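Local coordinates for TerD domain-containing protein (Streptomyces avermitilis, PDB 2QNG) that is of unknown function but binds calcium ions and belongs to the TerD family of calcium-binding proteins, at residues V33-W39 against W96-L102; P47-L51 against S88-K92; D52-T57 against Y69-F73; G156-V162 against G178-S184. One frame throughout, in Å; residues are numbered along the deposited sequence. Where two conformers were deposited one is given.

Overall arrangement
The chain folds as two antiparallel sheets packed face to face. Strand 33-40 comes first, and contact 1 closes a long loop by pairing it with 98-102 in one sheet. Contact 2 is nested inside that loop; it joins the loop before strand 51-59 to the loop before 98-102. Contact 3 is nested deeper still. It closes the hairpin of 51-59 and 69-71 at an edge of the other sheet. Contacts 1, 2 and 3 all reach one calcium ion, and contacts 1 and 2 share a second. Contact 4 follows in series. It closes the hairpin 159-167 and 173-182 at the opposite edge of the second sheet, and Val162 there packs on Leu35 of contact 1.

Contact 1: V33-W39 against W96-L102; sequences VELAVKW and WDEVMTL. With CA (calcium ion), chain B; CA (calcium ion), chain C.
Trp96 turns its indole against strand 33-39 and meets Ala36 and Lys38. With CG anti to the carbonyl carbon (chi1 -62°), the ring swings over to Ala36, and CE3 touches Ala36 CB at 3.5 Å. In one of its two modelled conformers, Lys38 lays CD over a face of the six-membered ring, and its NZ makes a cation-pi contact 4.6 Å from the ring centroid. A serine in place of Trp96 would probably uncover the methyl of Ala36 and deprive the Lys38 amine of its aromatic partner. Asp97 grips the end of the strand at Trp39. Its OD2 accepts from Trp39 N at 2.9 Å, nearly along the C-O axis, while its CB sits over a face of the Trp39 indole. Both Asp97 oxygens and Trp39 O bind one calcium ion, completed by Gly91 and Gly93 and two waters. Val37 O accepts from both Asp97 N and Glu98 N. At the far end Val33 and Leu102 exchange two backbone bonds. Glu98 OE1 binds the second calcium ion, and its OE2 is hydrogen-bonded to Ile53 N. The arrangement is an antiparallel strand pair ending in a classic beta bulge that leads into a calcium site.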
loop_
_atom_site.group_PDB
_atom_site.type_symbol
_atom_site.label_atom_id
_atom_site.label_comp_id
_atom_site.label_asym_id
_atom_site.label_seq_id
_atom_site.Cartn_x
_atom_site.Cartn_y
_atom_site.Cartn_z
ATOM N N VAL A 33 7.111 6.966 -7.210
ATOM C CA VAL A 33 7.332 5.745 -6.423
ATOM C C VAL A 33 6.587 4.600 -7.095
ATOM O O VAL A 33 5.475 4.777 -7.605
ATOM C CB VAL A 33 6.799 5.920 -4.957
ATOM C CG1 VAL A 33 6.812 4.637 -4.121
ATOM C CG2 VAL A 33 7.594 6.995 -4.262
ATOM N N GLU A 34 7.203 3.431 -7.064
ATOM C CA GLU A 34 6.516 2.204 -7.441
ATOM C C GLU A 34 6.492 1.319 -6.212
ATOM O O GLU A 34 7.530 1.104 -5.605
ATOM C CB GLU A 34 7.272 1.519 -8.575
ATOM C CG GLU A 34 6.704 0.197 -9.138
ATOM C CD GLU A 34 7.828 -0.673 -9.760
ATOM O OE1 GLU A 34 8.480 -0.127 -10.695
ATOM O OE2 GLU A 34 8.081 -1.834 -9.276
ATOM N N LEU A 35 5.312 0.832 -5.834
ATOM C CA LEU A 35 5.212 -0.151 -4.762
ATOM C C LEU A 35 4.802 -1.481 -5.408
ATOM O O LEU A 35 3.778 -1.544 -6.070
ATOM C CB LEU A 35 4.158 0.303 -3.742
ATOM C CG LEU A 35 3.760 -0.711 -2.666
ATOM C CD1 LEU A 35 4.894 -1.362 -1.864
ATOM C CD2 LEU A 35 2.784 -0.043 -1.709
ATOM N N ALA A 36 5.599 -2.530 -5.209
ATOM C CA ALA A 36 5.283 -3.835 -5.783
ATOM C C ALA A 36 5.125 -4.859 -4.670
ATOM O O ALA A 36 5.855 -4.789 -3.678
ATOM C CB ALA A 36 6.408 -4.253 -6.726
ATOM N N VAL A 37 4.176 -5.789 -4.844
ATOM C CA VAL A 37 3.896 -6.808 -3.826
ATOM C C VAL A 37 3.812 -8.153 -4.529
ATOM O O VAL A 37 3.282 -8.246 -5.641
ATOM C CB VAL A 37 2.593 -6.455 -3.068
ATOM C CG1 VAL A 37 2.223 -7.530 -2.038
ATOM C CG2 VAL A 37 2.780 -5.120 -2.374
ATOM N N LYS A 38 4.350 -9.181 -3.872
ATOM C CA LYS A 38 4.323 -10.544 -4.399
ATOM C C LYS A 38 3.928 -11.519 -3.304
ATOM O O LYS A 38 4.124 -11.247 -2.111
ATOM C CB LYS A 38 5.690 -10.950 -4.973
ATOM C CG LYS A 38 6.722 -11.345 -3.906
ATOM C CD LYS A 38 8.162 -11.209 -4.396
ATOM C CE LYS A 38 8.600 -12.360 -5.265
ATOM N NZ LYS A 38 9.684 -11.940 -6.221
ATOM N N TRP A 39 3.370 -12.648 -3.718
ATOM C CA TRP A 39 3.091 -13.762 -2.829
ATOM C C TRP A 39 2.886 -15.002 -3.677
ATOM O O TRP A 39 2.783 -14.930 -4.914
ATOM C CB TRP A 39 1.884 -13.495 -1.908
ATOM C CG TRP A 39 0.572 -13.366 -2.594
ATOM C CD1 TRP A 39 -0.404 -14.327 -2.670
ATOM C CD2 TRP A 39 0.062 -12.223 -3.318
ATOM N NE1 TRP A 39 -1.500 -13.847 -3.364
ATOM C CE2 TRP A 39 -1.241 -12.552 -3.759
ATOM C CE3 TRP A 39 0.545 -10.937 -3.571
ATOM C CZ2 TRP A 39 -2.035 -11.664 -4.485
ATOM C CZ3 TRP A 39 -0.248 -10.047 -4.297
ATOM C CH2 TRP A 39 -1.522 -10.415 -4.754
ATOM N N TRP A 96 6.512 -9.948 -9.549
ATOM C CA TRP A 96 5.610 -9.057 -8.813
ATOM C C TRP A 96 4.166 -9.269 -9.254
ATOM O O TRP A 96 3.873 -9.265 -10.446
ATOM C CB TRP A 96 6.072 -7.609 -8.997
ATOM C CG TRP A 96 7.454 -7.429 -8.436
ATOM C CD1 TRP A 96 8.617 -7.311 -9.143
ATOM C CD2 TRP A 96 7.833 -7.481 -7.047
ATOM N NE1 TRP A 96 9.677 -7.242 -8.278
ATOM C CE2 TRP A 96 9.237 -7.363 -6.988
ATOM C CE3 TRP A 96 7.121 -7.598 -5.857
ATOM C CZ2 TRP A 96 9.937 -7.341 -5.768
ATOM C CZ3 TRP A 96 7.811 -7.599 -4.649
ATOM C CH2 TRP A 96 9.205 -7.473 -4.618
ATOM N N ASP A 97 3.278 -9.508 -8.289
ATOM C CA ASP A 97 1.880 -9.804 -8.597
ATOM C C ASP A 97 1.004 -8.564 -8.680
ATOM O O ASP A 97 0.042 -8.537 -9.450
ATOM C CB ASP A 97 1.291 -10.757 -7.551
ATOM C CG ASP A 97 2.001 -12.086 -7.534
ATOM O OD1 ASP A 97 1.935 -12.830 -8.547
ATOM O OD2 ASP A 97 2.623 -12.419 -6.517
ATOM N N GLU A 98 1.339 -7.532 -7.911
ATOM C CA GLU A 98 0.530 -6.320 -7.921
ATOM C C GLU A 98 1.470 -5.141 -7.743
ATOM O O GLU A 98 2.386 -5.180 -6.923
ATOM C CB GLU A 98 -0.531 -6.426 -6.819
ATOM C CG GLU A 98 -1.581 -5.320 -6.775
ATOM C CD GLU A 98 -2.893 -5.774 -6.116
ATOM O OE1 GLU A 98 -3.340 -6.934 -6.313
ATOM O OE2 GLU A 98 -3.505 -4.950 -5.415
ATOM N N VAL A 99 1.270 -4.112 -8.568
ATOM C CA VAL A 99 2.188 -2.986 -8.647
ATOM C C VAL A 99 1.367 -1.715 -8.709
ATOM O O VAL A 99 0.401 -1.647 -9.461
ATOM C CB VAL A 99 3.102 -3.076 -9.902
ATOM C CG1 VAL A 99 4.089 -1.918 -9.934
ATOM C CG2 VAL A 99 3.844 -4.433 -9.959
HETATM N N MSE A 100 1.768 -0.726 -7.911
HETATM C CA MSE A 100 1.125 0.596 -7.953
HETATM C C MSE A 100 2.158 1.681 -8.141
HETATM O O MSE A 100 3.255 1.602 -7.613
HETATM C CB MSE A 100 0.343 0.863 -6.671
HETATM C CG MSE A 100 -0.299 2.243 -6.631
HETATM SE SE MSE A 100 -1.321 2.550 -4.993
HETATM C CE MSE A 100 -2.859 1.341 -5.287
ATOM N N THR A 101 1.785 2.685 -8.924
ATOM C CA THR A 101 2.637 3.840 -9.174
ATOM C C THR A 101 2.049 5.093 -8.519
ATOM O O THR A 101 0.841 5.330 -8.613
ATOM C CB THR A 101 2.741 4.060 -10.676
ATOM O OG1 THR A 101 3.334 2.895 -11.270
ATOM C CG2 THR A 101 3.612 5.273 -11.025
ATOM N N LEU A 102 2.914 5.863 -7.837
ATOM C CA LEU A 102 2.497 7.113 -7.220
ATOM C C LEU A 102 3.348 8.241 -7.769
ATOM O O LEU A 102 4.525 8.331 -7.464
ATOM C CB LEU A 102 2.638 7.024 -5.695
ATOM C CG LEU A 102 1.867 5.817 -5.101
ATOM C CD1 LEU A 102 2.763 4.600 -4.871
ATOM C CD2 LEU A 102 1.226 6.228 -3.806
HETATM CA CA CA B . 3.082 -14.696 -7.243
HETATM CA CA CA C . -5.228 -8.387 -5.231
HETATM O O HOH W 1 5.316 -14.015 -6.969
HETATM O O HOH W 2 4.016 -16.873 -6.946
HETATM O O HOH W 3 -6.803 -7.678 -6.804
#

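Contact 2: P47-L51 against S88-K92; sequences PATDL and SKDGK. With CA (calcium ion), chain C; CA (calcium ion), chain B.
Asp50 and Lys89 meet where two calcium-binding loops come together beside the sheets. Their side chains lie side by side and point the same way. The contact is nonpolar on the lysine side: Asp50 OD2 is 3.9 Å from Lys89 CB. Lys89 NZ forms its salt bridge with Asp87 instead. Asp50 has its CG anti to the backbone N (chi1 -178°), and its carboxylate spans from Lys89 to the metal. OD1 binds calcium at 2.3 Å and lies near Ser88 O, which binds the same ion. Leu51 O is a third ligand, so the metal ties both loops at one point; Asp52, Glu98 and a water complete its shell. Calcium would be expected to offset the repulsion among these gathered oxygens. Farther along, Ala48 CB packs against Lys89 O. The loop 88-92 is folded on itself by side-chain to backbone hydrogen bonds. Ser88 OG accepts from Asp90 N and Gly91 N, an ST turn and an ST motif. Asp90 OD1 accepts from Lys92 N in an Asx turn, with the donor above the carboxylate plane. Gly91 O, in the same loop, binds the other calcium ion at 2.4 Å. Across the two loops there is no direct hydrogen bond. Water 4 bridges them instead, accepting from Thr49 N and donating to Asp90 O, each at 2.8 Å, and Asp90 CA makes a CA-H...O contact with Thr49 O.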
loop_
_atom_site.group_PDB
_atom_site.type_symbol
_atom_site.label_atom_id
_atom_site.label_comp_id
_atom_site.label_asym_id
_atom_site.label_seq_id
_atom_site.Cartn_x
_atom_site.Cartn_y
_atom_site.Cartn_z
ATOM N N PRO A 47 -9.088 -21.624 0.070
ATOM C CA PRO A 47 -9.494 -20.297 -0.374
ATOM C C PRO A 47 -8.290 -19.527 -0.909
ATOM O O PRO A 47 -7.191 -19.629 -0.362
ATOM C CB PRO A 47 -10.024 -19.647 0.914
ATOM C CG PRO A 47 -10.399 -20.779 1.780
ATOM C CD PRO A 47 -9.445 -21.870 1.482
ATOM N N ALA A 48 -8.503 -18.776 -1.975
ATOM C CA ALA A 48 -7.410 -18.040 -2.618
ATOM C C ALA A 48 -6.825 -16.991 -1.690
ATOM O O ALA A 48 -7.558 -16.358 -0.917
ATOM C CB ALA A 48 -7.911 -17.365 -3.854
ATOM N N THR A 49 -5.517 -16.765 -1.807
ATOM C CA THR A 49 -4.856 -15.692 -1.085
ATOM C C THR A 49 -4.847 -14.464 -2.005
ATOM O O THR A 49 -4.290 -14.534 -3.125
ATOM C CB THR A 49 -3.408 -16.054 -0.756
ATOM O OG1 THR A 49 -3.379 -17.202 0.091
ATOM C CG2 THR A 49 -2.717 -14.918 -0.060
ATOM N N ASP A 50 -5.424 -13.345 -1.546
ATOM C CA ASP A 50 -5.547 -12.147 -2.376
ATOM C C ASP A 50 -5.091 -10.968 -1.535
ATOM O O ASP A 50 -5.741 -10.624 -0.553
ATOM C CB ASP A 50 -7.026 -11.990 -2.783
ATOM C CG ASP A 50 -7.272 -10.787 -3.688
ATOM O OD1 ASP A 50 -6.282 -10.104 -4.099
ATOM O OD2 ASP A 50 -8.466 -10.519 -3.975
ATOM N N LEU A 51 -3.950 -10.397 -1.897
ATOM C CA LEU A 51 -3.456 -9.168 -1.304
ATOM C C LEU A 51 -3.794 -8.026 -2.241
ATOM O O LEU A 51 -3.736 -8.208 -3.470
ATOM C CB LEU A 51 -1.926 -9.218 -1.073
ATOM C CG LEU A 51 -1.431 -9.993 0.173
ATOM C CD1 LEU A 51 -1.945 -11.447 0.276
ATOM C CD2 LEU A 51 0.090 -9.954 0.243
ATOM N N SER A 88 -3.519 -8.922 -8.809
ATOM C CA SER A 88 -3.711 -10.370 -8.814
ATOM C C SER A 88 -4.680 -10.706 -7.709
ATOM O O SER A 88 -4.592 -10.148 -6.612
ATOM C CB SER A 88 -2.390 -11.063 -8.493
ATOM O OG SER A 88 -2.576 -12.463 -8.416
ATOM N N LYS A 89 -5.583 -11.643 -7.975
ATOM C CA LYS A 89 -6.528 -12.093 -6.951
ATOM C C LYS A 89 -6.132 -13.415 -6.336
ATOM O O LYS A 89 -6.851 -13.954 -5.508
ATOM C CB LYS A 89 -7.966 -12.109 -7.499
ATOM C CG LYS A 89 -8.410 -10.686 -7.908
ATOM C CD LYS A 89 -9.892 -10.464 -7.951
ATOM C CE LYS A 89 -10.211 -9.020 -8.337
ATOM N NZ LYS A 89 -9.570 -8.578 -9.626
ATOM N N ASP A 90 -4.971 -13.946 -6.726
ATOM C CA ASP A 90 -4.586 -15.272 -6.233
ATOM C C ASP A 90 -3.091 -15.489 -6.071
ATOM O O ASP A 90 -2.687 -16.504 -5.533
ATOM C CB ASP A 90 -5.215 -16.394 -7.075
ATOM C CG ASP A 90 -4.891 -16.258 -8.556
ATOM O OD1 ASP A 90 -3.834 -15.655 -8.881
ATOM O OD2 ASP A 90 -5.694 -16.777 -9.380
ATOM N N GLY A 91 -2.273 -14.522 -6.504
ATOM C CA GLY A 91 -0.844 -14.688 -6.386
ATOM C C GLY A 91 -0.224 -15.601 -7.440
ATOM O O GLY A 91 0.994 -15.783 -7.445
ATOM N N LYS A 92 -1.034 -16.162 -8.332
ATOM C CA LYS A 92 -0.480 -17.075 -9.351
ATOM C C LYS A 92 0.341 -16.287 -10.347
ATOM O O LYS A 92 -0.173 -15.368 -10.997
ATOM C CB LYS A 92 -1.600 -17.850 -10.042
ATOM C CG LYS A 92 -2.214 -18.854 -9.103
ATOM C CD LYS A 92 -3.474 -19.497 -9.690
ATOM C CE LYS A 92 -4.026 -20.560 -8.745
ATOM N NZ LYS A 92 -5.254 -21.240 -9.261
HETATM CA CA CA C . -5.228 -8.387 -5.231
HETATM CA CA CA B . 3.082 -14.696 -7.243
HETATM O O HOH W 4 -4.168 -18.131 -3.883
HETATM O O HOH W 1 5.316 -14.015 -6.969
HETATM O O HOH W 2 4.016 -16.873 -6.946
HETATM O O HOH W 3 -6.803 -7.678 -6.804
#

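Contact 3: D52-T57 against Y69-F73; sequences DIVAAT and YVVHF. With CA (calcium ion), chain C.
Tyr69 and Thr57 meet at one end of a beta hairpin, in which the strand 69-71 runs antiparallel to 51-59 at the edge of its sheet. The phenol ring lies flat beneath the threonine: Thr57 OG1 is 3.3 Å above the ring plane, over its centre. Thr57 CB adds a CH-pi contact to the same ring, and CG2 lies near CZ and OH. With CG between the backbone N and the carbonyl carbon (chi1 60°), the Tyr69 side chain turns back across the strand pair. Its OH makes a weak hydrogen bond with Asp79. Val70 comes next and points to the other side of the sheet, where its CG1 packs on Ala56 CB at 3.9 Å. Val71 is held to Ala55 by two backbone bonds, N to O and O to N. Its side chain and that of Ala55 face the opposing sheet, against Met100 and Ile82. His72 follows, its CB 3.6 Å from Ile53 O, and its ND1 is hydrogen-bonded to Asp74 N. Water 5 links the two segments next, accepting from Phe73 N and donating to Ile53 O. The Phe73 ring then reaches the calcium ligand Asp52, with ring and carboxylate planes 45° apart. Asp52 divides its oxygens: OD1 binds calcium at 2.2 Å, while OD2, also hydrogen-bonded to Gln121 NE2, lies 3.3 Å from Phe73 CE2.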
loop_
_atom_site.group_PDB
_atom_site.type_symbol
_atom_site.label_atom_id
_atom_site.label_comp_id
_atom_site.label_asym_id
_atom_site.label_seq_id
_atom_site.Cartn_x
_atom_site.Cartn_y
_atom_site.Cartn_z
ATOM N N ASP A 52 -4.136 -6.869 -1.671
ATOM C CA ASP A 52 -4.384 -5.682 -2.479
ATOM C C ASP A 52 -3.543 -4.530 -1.971
ATOM O O ASP A 52 -3.480 -4.287 -0.765
ATOM C CB ASP A 52 -5.848 -5.250 -2.383
ATOM C CG ASP A 52 -6.800 -6.192 -3.114
ATOM O OD1 ASP A 52 -6.402 -6.916 -4.026
ATOM O OD2 ASP A 52 -8.000 -6.175 -2.796
ATOM N N ILE A 53 -2.933 -3.784 -2.901
ATOM C CA ILE A 53 -2.254 -2.534 -2.554
ATOM C C ILE A 53 -3.312 -1.427 -2.498
ATOM O O ILE A 53 -4.206 -1.352 -3.360
ATOM C CB ILE A 53 -1.192 -2.170 -3.599
ATOM C CG1 ILE A 53 -0.156 -3.290 -3.725
ATOM C CG2 ILE A 53 -0.534 -0.860 -3.216
ATOM C CD1 ILE A 53 0.845 -3.063 -4.857
ATOM N N VAL A 54 -3.188 -0.585 -1.474
ATOM C CA VAL A 54 -4.082 0.569 -1.366
ATOM C C VAL A 54 -3.268 1.791 -0.977
ATOM O O VAL A 54 -2.295 1.708 -0.222
ATOM C CB VAL A 54 -5.278 0.323 -0.386
ATOM C CG1 VAL A 54 -4.771 -0.072 0.947
ATOM C CG2 VAL A 54 -6.167 1.566 -0.276
ATOM N N ALA A 55 -3.650 2.929 -1.567
ATOM C CA ALA A 55 -3.024 4.203 -1.209
ATOM C C ALA A 55 -4.092 5.185 -0.768
ATOM O O ALA A 55 -5.210 5.158 -1.290
ATOM C CB ALA A 55 -2.236 4.765 -2.375
ATOM N N ALA A 56 -3.721 6.078 0.146
ATOM C CA ALA A 56 -4.620 7.123 0.601
ATOM C C ALA A 56 -3.889 8.443 0.587
ATOM O O ALA A 56 -2.713 8.499 0.962
ATOM C CB ALA A 56 -5.178 6.815 1.985
ATOM N N THR A 57 -4.583 9.496 0.134
ATOM C CA THR A 57 -4.027 10.854 0.174
ATOM C C THR A 57 -4.696 11.631 1.298
ATOM O O THR A 57 -5.862 11.362 1.658
ATOM C CB THR A 57 -4.264 11.586 -1.135
ATOM O OG1 THR A 57 -5.672 11.614 -1.337
ATOM C CG2 THR A 57 -3.558 10.827 -2.274
ATOM N N TYR A 69 -8.967 10.774 -0.665
ATOM C CA TYR A 69 -9.437 9.679 -1.501
ATOM C C TYR A 69 -8.504 8.514 -1.313
ATOM O O TYR A 69 -7.398 8.655 -0.780
ATOM C CB TYR A 69 -9.556 10.064 -2.993
ATOM C CG TYR A 69 -8.280 10.515 -3.666
ATOM C CD1 TYR A 69 -7.338 9.587 -4.138
ATOM C CD2 TYR A 69 -8.011 11.866 -3.834
ATOM C CE1 TYR A 69 -6.172 10.005 -4.784
ATOM C CE2 TYR A 69 -6.834 12.285 -4.468
ATOM C CZ TYR A 69 -5.938 11.360 -4.939
ATOM O OH TYR A 69 -4.778 11.738 -5.585
ATOM N N VAL A 70 -8.999 7.356 -1.717
ATOM C CA VAL A 70 -8.182 6.156 -1.727
ATOM C C VAL A 70 -8.150 5.524 -3.116
ATOM O O VAL A 70 -9.102 5.667 -3.903
ATOM C CB VAL A 70 -8.670 5.100 -0.699
ATOM C CG1 VAL A 70 -8.694 5.674 0.711
ATOM C CG2 VAL A 70 -10.014 4.573 -1.054
ATOM N N VAL A 71 -7.035 4.842 -3.393
ATOM C CA VAL A 71 -6.824 4.166 -4.683
ATOM C C VAL A 71 -6.528 2.703 -4.410
ATOM O O VAL A 71 -5.681 2.369 -3.573
ATOM C CB VAL A 71 -5.638 4.777 -5.472
ATOM C CG1 VAL A 71 -5.502 4.124 -6.860
ATOM C CG2 VAL A 71 -5.845 6.294 -5.631
ATOM N N HIS A 72 -7.265 1.850 -5.113
ATOM C CA HIS A 72 -7.059 0.405 -5.068
ATOM C C HIS A 72 -7.754 -0.175 -6.294
ATOM O O HIS A 72 -8.243 0.581 -7.153
ATOM C CB HIS A 72 -7.570 -0.207 -3.745
ATOM C CG HIS A 72 -9.001 0.125 -3.422
ATOM N ND1 HIS A 72 -10.072 -0.317 -4.179
ATOM C CD2 HIS A 72 -9.531 0.871 -2.424
ATOM C CE1 HIS A 72 -11.197 0.134 -3.651
ATOM N NE2 HIS A 72 -10.897 0.849 -2.580
ATOM N N PHE A 73 -7.762 -1.494 -6.402
ATOM C CA PHE A 73 -8.191 -2.116 -7.672
ATOM C C PHE A 73 -9.633 -1.725 -8.070
ATOM O O PHE A 73 -9.993 -1.776 -9.256
ATOM C CB PHE A 73 -8.029 -3.639 -7.597
ATOM C CG PHE A 73 -9.160 -4.313 -6.926
ATOM C CD1 PHE A 73 -10.181 -4.880 -7.681
ATOM C CD2 PHE A 73 -9.229 -4.364 -5.527
ATOM C CE1 PHE A 73 -11.260 -5.502 -7.057
ATOM C CE2 PHE A 73 -10.311 -4.980 -4.883
ATOM C CZ PHE A 73 -11.328 -5.544 -5.660
HETATM CA CA CA C . -5.228 -8.387 -5.231
HETATM O O HOH W 5 -5.921 -2.855 -4.836
HETATM O O HOH W 3 -6.803 -7.678 -6.804
#

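Contact 4: G156-V162 against G178-S184; sequences GSTAATV and GIHGYDS
Ala159 with Tyr182 and Thr161 with His180 are hydrogen-bonded pairs of an antiparallel hairpin, the strand axes at 155°. The pairing starts with a classic beta bulge: Thr158 and Ala159 both face Tyr182, whose O takes a bond from Thr158 N at 3.0 Å and a weak one from Ala159 N. Thr158 OG1 donates to Ser184 O at 2.7 Å, from above the carbonyl plane. OG1 sits between the backbone N and the carbonyl carbon (chi1 52°), which brings it to that oxygen. A valine here would probably leave Ser184 O without this donor and the bulge less firmly tied to Ser184. Ser157 OG lies against Gly181 CA at 3.3 Å, and water 6 links it to Asp183 OD1. The two branches of Thr161 go different ways: CG2 touches Tyr182 CE2 at 3.8 Å, and OG1 is joined to Tyr182 OH through water 7. On the other side of the sheet Ile179 CD1 packs on Val162 CB, and Ile179 CG2 on Ala160 CB. Tyr182 makes an edge-to-face contact with Phe189 of helix 186-192, which also covers Ala159 and Thr161. Strand 159-167 is bonded on its other flank to 111-120, so 173-182 forms the edge of this sheet.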
loop_
_atom_site.group_PDB
_atom_site.type_symbol
_atom_site.label_atom_id
_atom_site.label_comp_id
_atom_site.label_asym_id
_atom_site.label_seq_id
_atom_site.Cartn_x
_atom_site.Cartn_y
_atom_site.Cartn_z
ATOM N N GLY A 156 0.869 -11.502 12.510
ATOM C CA GLY A 156 -0.469 -11.717 13.009
ATOM C C GLY A 156 -1.502 -10.745 12.471
ATOM O O GLY A 156 -2.655 -10.813 12.892
ATOM N N SER A 157 -1.111 -9.850 11.552
ATOM C CA SER A 157 -2.015 -8.824 11.059
ATOM C C SER A 157 -2.740 -9.226 9.777
ATOM O O SER A 157 -2.218 -10.042 9.009
ATOM C CB SER A 157 -1.197 -7.557 10.777
ATOM O OG SER A 157 -0.649 -7.040 12.005
ATOM N N THR A 158 -3.897 -8.601 9.538
ATOM C CA THR A 158 -4.674 -8.810 8.315
ATOM C C THR A 158 -4.437 -7.702 7.279
ATOM O O THR A 158 -4.891 -7.805 6.151
ATOM C CB THR A 158 -6.164 -8.915 8.646
ATOM O OG1 THR A 158 -6.530 -7.783 9.435
ATOM C CG2 THR A 158 -6.432 -10.212 9.438
ATOM N N ALA A 159 -3.739 -6.645 7.679
ATOM C CA ALA A 159 -3.414 -5.520 6.799
ATOM C C ALA A 159 -2.232 -4.791 7.417
ATOM O O ALA A 159 -1.953 -4.949 8.620
ATOM C CB ALA A 159 -4.597 -4.570 6.636
ATOM N N ALA A 160 -1.524 -3.999 6.618
ATOM C CA ALA A 160 -0.424 -3.205 7.171
ATOM C C ALA A 160 -0.227 -1.951 6.349
ATOM O O ALA A 160 -0.325 -2.003 5.113
ATOM C CB ALA A 160 0.887 -4.033 7.163
ATOM N N THR A 161 0.044 -0.827 7.000
ATOM C CA THR A 161 0.615 0.276 6.226
ATOM C C THR A 161 2.110 -0.024 6.061
ATOM O O THR A 161 2.744 -0.617 6.960
ATOM C CB THR A 161 0.411 1.632 6.912
ATOM O OG1 THR A 161 0.974 1.599 8.229
ATOM C CG2 THR A 161 -1.084 1.990 7.014
ATOM N N VAL A 162 2.650 0.354 4.902
ATOM C CA VAL A 162 3.996 -0.055 4.546
ATOM C C VAL A 162 4.883 1.112 4.194
ATOM O O VAL A 162 6.003 0.939 3.741
ATOM C CB VAL A 162 4.004 -1.142 3.429
ATOM C CG1 VAL A 162 3.231 -2.406 3.879
ATOM C CG2 VAL A 162 3.470 -0.632 2.056
ATOM N N GLY A 178 8.428 2.346 7.552
ATOM C CA GLY A 178 7.814 1.756 8.727
ATOM C C GLY A 178 6.663 0.909 8.272
ATOM O O GLY A 178 5.889 1.318 7.417
ATOM N N ILE A 179 6.599 -0.301 8.803
ATOM C CA ILE A 179 5.508 -1.221 8.538
ATOM C C ILE A 179 4.713 -1.331 9.834
ATOM O O ILE A 179 5.296 -1.601 10.900
ATOM C CB ILE A 179 6.020 -2.639 8.195
ATOM C CG1 ILE A 179 7.152 -2.635 7.155
ATOM C CG2 ILE A 179 4.854 -3.573 7.855
ATOM C CD1 ILE A 179 6.788 -2.248 5.783
ATOM N N HIS A 180 3.399 -1.103 9.758
ATOM C CA HIS A 180 2.541 -1.097 10.949
ATOM C C HIS A 180 1.342 -1.972 10.704
ATOM O O HIS A 180 0.622 -1.777 9.728
ATOM C CB HIS A 180 2.083 0.322 11.266
ATOM C CG HIS A 180 3.204 1.202 11.714
ATOM N ND1 HIS A 180 3.856 2.078 10.872
ATOM C CD2 HIS A 180 3.813 1.316 12.922
ATOM C CE1 HIS A 180 4.804 2.708 11.544
ATOM N NE2 HIS A 180 4.800 2.262 12.788
ATOM N N GLY A 181 1.155 -2.947 11.587
ATOM C CA GLY A 181 0.100 -3.925 11.425
ATOM C C GLY A 181 -1.243 -3.489 11.955
ATOM O O GLY A 181 -1.343 -2.765 12.950
ATOM N N TYR A 182 -2.287 -3.944 11.267
ATOM C CA TYR A 182 -3.689 -3.696 11.620
ATOM C C TYR A 182 -4.436 -5.023 11.649
ATOM O O TYR A 182 -4.069 -5.973 10.945
ATOM C CB TYR A 182 -4.352 -2.788 10.569
ATOM C CG TYR A 182 -3.913 -1.345 10.600
ATOM C CD1 TYR A 182 -4.808 -0.349 10.979
ATOM C CD2 TYR A 182 -2.612 -0.967 10.260
ATOM C CE1 TYR A 182 -4.433 0.978 11.001
ATOM C CE2 TYR A 182 -2.219 0.363 10.272
ATOM C CZ TYR A 182 -3.134 1.331 10.668
ATOM O OH TYR A 182 -2.751 2.658 10.696
ATOM N N ASP A 183 -5.514 -5.073 12.434
ATOM C CA ASP A 183 -6.325 -6.283 12.579
ATOM C C ASP A 183 -7.634 -6.190 11.800
ATOM O O ASP A 183 -8.516 -7.042 11.969
ATOM C CB ASP A 183 -6.648 -6.572 14.053
ATOM C CG ASP A 183 -5.418 -6.841 14.886
ATOM O OD1 ASP A 183 -4.505 -7.578 14.444
ATOM O OD2 ASP A 183 -5.391 -6.350 16.039
ATOM N N SER A 184 -7.729 -5.206 10.921
ATOM C CA SER A 184 -8.985 -4.862 10.246
ATOM C C SER A 184 -9.145 -5.461 8.860
ATOM O O SER A 184 -8.171 -5.930 8.248
ATOM C CB SER A 184 -9.208 -3.337 10.242
ATOM O OG SER A 184 -7.980 -2.639 10.063
HETATM O O HOH W 6 -2.368 -6.102 13.956
HETATM O O HOH W 7 -0.138 3.249 10.124
HETATM O O HOH W 8 3.383 2.598 7.567
HETATM O O HOH W 9 8.583 1.135 4.873
#